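Local coordinates for choline dehydrogenase and related flavoproteins (Aspergillus oryzae, PDB 3Q9T), which acts as a formate oxidase of the glucose-methanol-choline oxidoreductase family, carrying an 8-formyl-FAD cofactor, at residues K118-D123 against A566-A571; D323-R328 against D334-A339. One frame throughout, in Å; residues are numbered along the deposited sequence.

In the fold
Contact 1 and contact 2 lie on opposite sides of the chain's centre, with their centres 45 Å apart and their nearest atoms about 31 Å apart. Contact 1 joins segments 443 residues apart in sequence, bringing the turn ahead of helix 122-131 to the C-terminal helix 555-572. Contact 2 is local, between two successive helices well within that long stretch of chain. Neither lines the cofactor site. Contact 1 comes nearer to it: the Trp120 side chain is about 12 Å from the bound 8-formyl-FAD and about 10 Å from the side chain of Ala17, an FAD-binding residue. The centre of contact 2 is about 28 Å from the centre of the chain, away from the known FAD-binding residues.

Contact 1: K118-D123 against A566-A571; sequences KEWTWD and ADMIKA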
loop_
_atom_site.group_PDB
_atom_site.type_symbol
_atom_site.label_atom_id
_atom_site.label_comp_id
_atom_site.label_asym_id
_atom_site.label_seq_id
_atom_site.Cartn_x
_atom_site.Cartn_y
_atom_site.Cartn_z
ATOM N N LYS A 118 -12.781 -36.276 -16.106
ATOM C CA LYS A 118 -12.817 -36.080 -17.553
ATOM C C LYS A 118 -13.792 -35.003 -18.019
ATOM O O LYS A 118 -13.517 -34.292 -18.977
ATOM C CB LYS A 118 -13.125 -37.405 -18.264
ATOM C CG LYS A 118 -12.142 -37.740 -19.365
ATOM C CD LYS A 118 -10.720 -37.823 -18.816
ATOM C CE LYS A 118 -9.712 -38.211 -19.904
ATOM N NZ LYS A 118 -9.762 -37.302 -21.099
ATOM N N GLU A 119 -14.937 -34.886 -17.367
ATOM C CA GLU A 119 -15.946 -33.944 -17.845
ATOM C C GLU A 119 -15.493 -32.482 -17.709
ATOM O O GLU A 119 -16.082 -31.570 -18.304
ATOM C CB GLU A 119 -17.298 -34.190 -17.145
ATOM C CG GLU A 119 -17.320 -33.865 -15.645
ATOM C CD GLU A 119 -18.670 -34.169 -14.980
ATOM O OE1 GLU A 119 -19.726 -33.705 -15.477
ATOM O OE2 GLU A 119 -18.666 -34.882 -13.952
ATOM N N TRP A 120 -14.451 -32.245 -16.923
ATOM C CA TRP A 120 -13.891 -30.899 -16.849
ATOM C C TRP A 120 -12.564 -30.805 -17.601
ATOM O O TRP A 120 -11.556 -30.400 -17.032
ATOM C CB TRP A 120 -13.702 -30.455 -15.399
ATOM C CG TRP A 120 -14.997 -30.173 -14.655
ATOM C CD1 TRP A 120 -15.667 -31.025 -13.828
ATOM C CD2 TRP A 120 -15.756 -28.954 -14.677
ATOM N NE1 TRP A 120 -16.797 -30.412 -13.324
ATOM C CE2 TRP A 120 -16.877 -29.143 -13.837
ATOM C CE3 TRP A 120 -15.605 -27.728 -15.336
ATOM C CZ2 TRP A 120 -17.833 -28.150 -13.632
ATOM C CZ3 TRP A 120 -16.560 -26.740 -15.133
ATOM C CH2 TRP A 120 -17.657 -26.953 -14.278
ATOM N N THR A 121 -12.566 -31.204 -18.867
ATOM C CA THR A 121 -11.394 -31.043 -19.731
ATOM C C THR A 121 -11.799 -30.286 -21.000
ATOM O O THR A 121 -12.982 -29.996 -21.204
ATOM C CB THR A 121 -10.753 -32.388 -20.102
ATOM O OG1 THR A 121 -11.732 -33.231 -20.712
ATOM C CG2 THR A 121 -10.214 -33.080 -18.871
ATOM N N TRP A 122 -10.829 -29.961 -21.848
ATOM C CA TRP A 122 -11.110 -29.137 -23.017
ATOM C C TRP A 122 -12.336 -29.582 -23.845
ATOM O O TRP A 122 -13.361 -28.876 -23.896
ATOM C CB TRP A 122 -9.865 -28.970 -23.905
ATOM C CG TRP A 122 -10.178 -28.103 -25.070
ATOM C CD1 TRP A 122 -10.398 -28.511 -26.349
ATOM C CD2 TRP A 122 -10.391 -26.681 -25.056
ATOM N NE1 TRP A 122 -10.719 -27.433 -27.134
ATOM C CE2 TRP A 122 -10.710 -26.298 -26.369
ATOM C CE3 TRP A 122 -10.311 -25.692 -24.061
ATOM C CZ2 TRP A 122 -10.966 -24.964 -26.725
ATOM C CZ3 TRP A 122 -10.564 -24.364 -24.416
ATOM C CH2 TRP A 122 -10.893 -24.017 -25.739
ATOM N N ASP A 123 -12.245 -30.737 -24.494
ATOM C CA ASP A 123 -13.303 -31.151 -25.430
ATOM C C ASP A 123 -14.725 -31.114 -24.838
ATOM O O ASP A 123 -15.616 -30.464 -25.398
ATOM C CB ASP A 123 -12.990 -32.518 -26.049
ATOM C CG ASP A 123 -11.701 -32.500 -26.867
ATOM O OD1 ASP A 123 -11.474 -31.506 -27.588
ATOM O OD2 ASP A 123 -10.914 -33.467 -26.778
ATOM N N ALA A 566 -25.836 -25.469 -14.726
ATOM C CA ALA A 566 -27.253 -25.581 -15.049
ATOM C C ALA A 566 -27.570 -26.946 -15.696
ATOM O O ALA A 566 -28.522 -27.629 -15.305
ATOM C CB ALA A 566 -27.680 -24.417 -15.963
ATOM N N ASP A 567 -26.760 -27.349 -16.670
ATOM C CA ASP A 567 -26.920 -28.666 -17.281
ATOM C C ASP A 567 -26.915 -29.767 -16.225
ATOM O O ASP A 567 -27.813 -30.606 -16.208
ATOM C CB ASP A 567 -25.844 -28.936 -18.340
ATOM C CG ASP A 567 -26.347 -28.699 -19.769
ATOM O OD1 ASP A 567 -27.438 -28.101 -19.923
ATOM O OD2 ASP A 567 -25.638 -29.095 -20.734
ATOM N N MET A 568 -25.922 -29.753 -15.333
ATOM C CA MET A 568 -25.806 -30.788 -14.293
ATOM C C MET A 568 -26.987 -30.793 -13.306
ATOM O O MET A 568 -27.411 -31.860 -12.847
ATOM C CB MET A 568 -24.467 -30.684 -13.564
ATOM C CG MET A 568 -23.242 -30.839 -14.500
ATOM S SD MET A 568 -21.672 -31.016 -13.618
ATOM C CE MET A 568 -21.569 -29.390 -12.853
ATOM N N ILE A 569 -27.526 -29.613 -12.997
ATOM C CA ILE A 569 -28.708 -29.523 -12.138
ATOM C C ILE A 569 -29.933 -30.113 -12.858
ATOM O O ILE A 569 -30.717 -30.854 -12.267
ATOM C CB ILE A 569 -28.986 -28.075 -11.688
ATOM C CG1 ILE A 569 -27.934 -27.625 -10.672
ATOM C CG2 ILE A 569 -30.380 -27.939 -11.060
ATOM C CD1 ILE A 569 -28.017 -26.153 -10.339
ATOM N N LYS A 570 -30.083 -29.798 -14.139
ATOM C CA LYS A 570 -31.208 -30.312 -14.916
ATOM C C LYS A 570 -31.166 -31.827 -15.011
ATOM O O LYS A 570 -32.205 -32.479 -14.954
ATOM C CB LYS A 570 -31.239 -29.714 -16.317
ATOM C CG LYS A 570 -31.625 -28.241 -16.360
ATOM C CD LYS A 570 -31.791 -27.760 -17.804
ATOM C CE LYS A 570 -31.993 -26.255 -17.860
ATOM N NZ LYS A 570 -32.064 -25.756 -19.262
ATOM N N ALA A 571 -29.966 -32.379 -15.158
ATOM C CA ALA A 571 -29.817 -33.820 -15.277
ATOM C C ALA A 571 -30.254 -34.498 -13.989
ATOM O O ALA A 571 -30.747 -35.629 -13.998
ATOM C CB ALA A 571 -28.381 -34.190 -15.614
#
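Met568 reaches from helix 555-572 to two neighbouring side chains, Glu119 and Trp120, in the turn that precedes helix 122-131. Its CB leaves the helix toward that turn, and CG carries the chain onward. CG itself stays 4.6 Å from Glu119 OE1; the sulfur makes the approach, with SD 3.8 Å from the same OE1. The chain then bends at chi3 (-66°), which swings the methyl away from the carboxylate and toward the indole. There CE lies 4.0 Å from Trp120 CZ2, on the benzo ring, at an oblique approach. A long, flexible, weakly polar thioether suits this place because it can pass a carboxylate with its sulfur and still offer a methyl to an aromatic ring.

The helix carrying Met568 follows strand 538-540, an outer strand of the five-stranded parallel sheet of the Rossmann-type FAD-binding fold, and Met568 also touches Arg539 of that strand. Lys564, one turn earlier on the same helix, forms a salt bridge with Glu119 OE1 and a cation-pi contact with Trp120, so the turn is held by charge as well as by apolar packing. OE2 of Glu119 has a second cation, Lys529; the two lysines would probably stabilise the carboxylate as an anion. Glutamate is long enough to reach both, since its chain runs extended beyond CG (chi2 -178°).

Trp120 combines a broad apolar ring for CE with a polar edge, where NE1 of this buried residue donates to the carbonyl oxygen of Pro528. The turn is also braced from within: Thr121 OG1 donates to Lys118 O at 2.7 Å, lying in the carbonyl plane. Although Thr121 stands at the N-cap position of the following helix, its side chain makes no capping bond.

Contact 2: D323-R328 against D334-A339; sequences DDVLLR and DAVVSA
Val336 faces Val325 and Leu326 and carries nearly all of its segment's side of the contact. The segment begins at Asp334, whose side chain points away from the other helix while its backbone oxygen accepts from Ser338 N. Ala335 follows, its carbonyl paired with Ala339 N. CB of Val336 points toward the first helix. CG1 lies anti to the carbonyl carbon (chi1 -67°), leaving CG2 between that carbon and the backbone N. Val336 CG2 is 3.8 Å from Val325 CG1, and Val336 CG1 is 3.9 Å from that same methyl; the two valine side chains meet at about a right angle. Val336 CG2 also lies 4.3 Å from Leu326 CD2. A compact, beta-branched residue suits this spot, offering two methyls to those of Val325 and Leu326.

Asp323 O accepts from both Leu327 N and Arg328 N, the latter closing a pi-type turn. Arg328 NE meets the anti lone pair of Asp324 OD1 at 3.0 Å, with OD1 in the guanidinium plane, and NH2 donates to the same oxygen; Asp324 OD2 pairs with Lys332 of the second helix. The Asp323 carboxylate accepts from His416 N and Phe400 N, and Arg328 NH1 donates to Gly414 O. The motif is a five-residue helix followed, after a short link, by the longer helix 331-343, the two coming in sequence between strands 308-316 and 353-358 of the large mixed sheet.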
loop_
_atom_site.group_PDB
_atom_site.type_symbol
_atom_site.label_atom_id
_atom_site.label_comp_id
_atom_site.label_asym_id
_atom_site.label_seq_id
_atom_site.Cartn_x
_atom_site.Cartn_y
_atom_site.Cartn_z
ATOM N N ASP A 323 -7.610 9.297 -27.251
ATOM C CA ASP A 323 -7.681 10.271 -26.166
ATOM C C ASP A 323 -8.412 11.555 -26.558
ATOM O O ASP A 323 -9.243 12.072 -25.802
ATOM C CB ASP A 323 -6.274 10.617 -25.662
ATOM C CG ASP A 323 -5.468 9.381 -25.284
ATOM O OD1 ASP A 323 -5.336 8.460 -26.125
ATOM O OD2 ASP A 323 -4.968 9.331 -24.140
ATOM N N ASP A 324 -8.093 12.080 -27.736
ATOM C CA ASP A 324 -8.614 13.389 -28.129
ATOM C C ASP A 324 -10.094 13.334 -28.507
ATOM O O ASP A 324 -10.759 14.360 -28.598
ATOM C CB ASP A 324 -7.799 13.983 -29.274
ATOM C CG ASP A 324 -7.678 15.497 -29.171
ATOM O OD1 ASP A 324 -7.361 15.998 -28.064
ATOM O OD2 ASP A 324 -7.915 16.187 -30.189
ATOM N N VAL A 325 -10.598 12.126 -28.722
ATOM C CA VAL A 325 -11.980 11.946 -29.113
ATOM C C VAL A 325 -12.840 11.559 -27.919
ATOM O O VAL A 325 -13.923 12.106 -27.724
ATOM C CB VAL A 325 -12.115 10.866 -30.189
ATOM C CG1 VAL A 325 -13.569 10.738 -30.611
ATOM C CG2 VAL A 325 -11.199 11.175 -31.388
ATOM N N LEU A 326 -12.349 10.629 -27.107
ATOM C CA LEU A 326 -13.164 10.079 -26.034
ATOM C C LEU A 326 -12.865 10.649 -24.649
ATOM O O LEU A 326 -13.775 10.811 -23.828
ATOM C CB LEU A 326 -13.060 8.556 -26.027
ATOM C CG LEU A 326 -13.647 7.904 -27.281
ATOM C CD1 LEU A 326 -13.308 6.410 -27.342
ATOM C CD2 LEU A 326 -15.150 8.133 -27.322
ATOM N N LEU A 327 -11.603 10.969 -24.396
ATOM C CA LEU A 327 -11.174 11.319 -23.046
ATOM C C LEU A 327 -11.327 12.790 -22.700
ATOM O O LEU A 327 -11.629 13.129 -21.559
ATOM C CB LEU A 327 -9.717 10.914 -22.821
ATOM C CG LEU A 327 -9.420 9.706 -21.931
ATOM C CD1 LEU A 327 -7.946 9.750 -21.534
ATOM C CD2 LEU A 327 -10.321 9.693 -20.691
ATOM N N ARG A 328 -11.085 13.658 -23.674
ATOM C CA ARG A 328 -11.055 15.093 -23.430
ATOM C C ARG A 328 -12.337 15.742 -23.917
ATOM O O ARG A 328 -12.926 15.314 -24.907
ATOM C CB ARG A 328 -9.813 15.731 -24.080
ATOM C CG ARG A 328 -8.507 15.241 -23.455
ATOM C CD ARG A 328 -7.276 15.991 -23.921
ATOM N NE ARG A 328 -6.778 15.494 -25.201
ATOM C CZ ARG A 328 -5.815 14.585 -25.324
ATOM N NH1 ARG A 328 -5.239 14.070 -24.238
ATOM N NH2 ARG A 328 -5.425 14.196 -26.534
ATOM N N ASP A 334 -18.062 15.704 -28.407
ATOM C CA ASP A 334 -19.467 16.044 -28.608
ATOM C C ASP A 334 -20.044 15.350 -29.831
ATOM O O ASP A 334 -21.163 14.847 -29.794
ATOM C CB ASP A 334 -19.656 17.554 -28.709
ATOM C CG ASP A 334 -19.629 18.227 -27.354
ATOM O OD1 ASP A 334 -19.965 17.552 -26.350
ATOM O OD2 ASP A 334 -19.273 19.426 -27.295
ATOM N N ALA A 335 -19.263 15.293 -30.902
ATOM C CA ALA A 335 -19.740 14.732 -32.153
ATOM C C ALA A 335 -20.044 13.245 -32.022
ATOM O O ALA A 335 -21.117 12.793 -32.412
ATOM C CB ALA A 335 -18.719 14.975 -33.275
ATOM N N VAL A 336 -19.096 12.482 -31.482
ATOM C CA VAL A 336 -19.284 11.032 -31.375
ATOM C C VAL A 336 -20.359 10.677 -30.332
ATOM O O VAL A 336 -21.072 9.682 -30.471
ATOM C CB VAL A 336 -17.953 10.280 -31.115
ATOM C CG1 VAL A 336 -17.033 10.396 -32.338
ATOM C CG2 VAL A 336 -17.260 10.814 -29.879
ATOM N N VAL A 337 -20.481 11.512 -29.306
ATOM C CA VAL A 337 -21.503 11.342 -28.288
ATOM C C VAL A 337 -22.896 11.598 -28.890
ATOM O O VAL A 337 -23.862 10.909 -28.567
ATOM C CB VAL A 337 -21.241 12.285 -27.086
ATOM C CG1 VAL A 337 -22.411 12.290 -26.124
ATOM C CG2 VAL A 337 -19.975 11.869 -26.355
ATOM N N SER A 338 -22.993 12.582 -29.779
ATOM C CA SER A 338 -24.274 12.900 -30.398
ATOM C C SER A 338 -24.716 11.775 -31.338
ATOM O O SER A 338 -25.883 11.391 -31.359
ATOM C CB SER A 338 -24.201 14.248 -31.118
ATOM O OG SER A 338 -25.361 14.472 -31.899
ATOM N N ALA A 339 -23.776 11.241 -32.107
ATOM C CA ALA A 339 -24.033 10.078 -32.949
ATOM C C ALA A 339 -24.458 8.839 -32.155
ATOM O O ALA A 339 -25.352 8.091 -32.574
ATOM C CB ALA A 339 -22.800 9.751 -33.790
#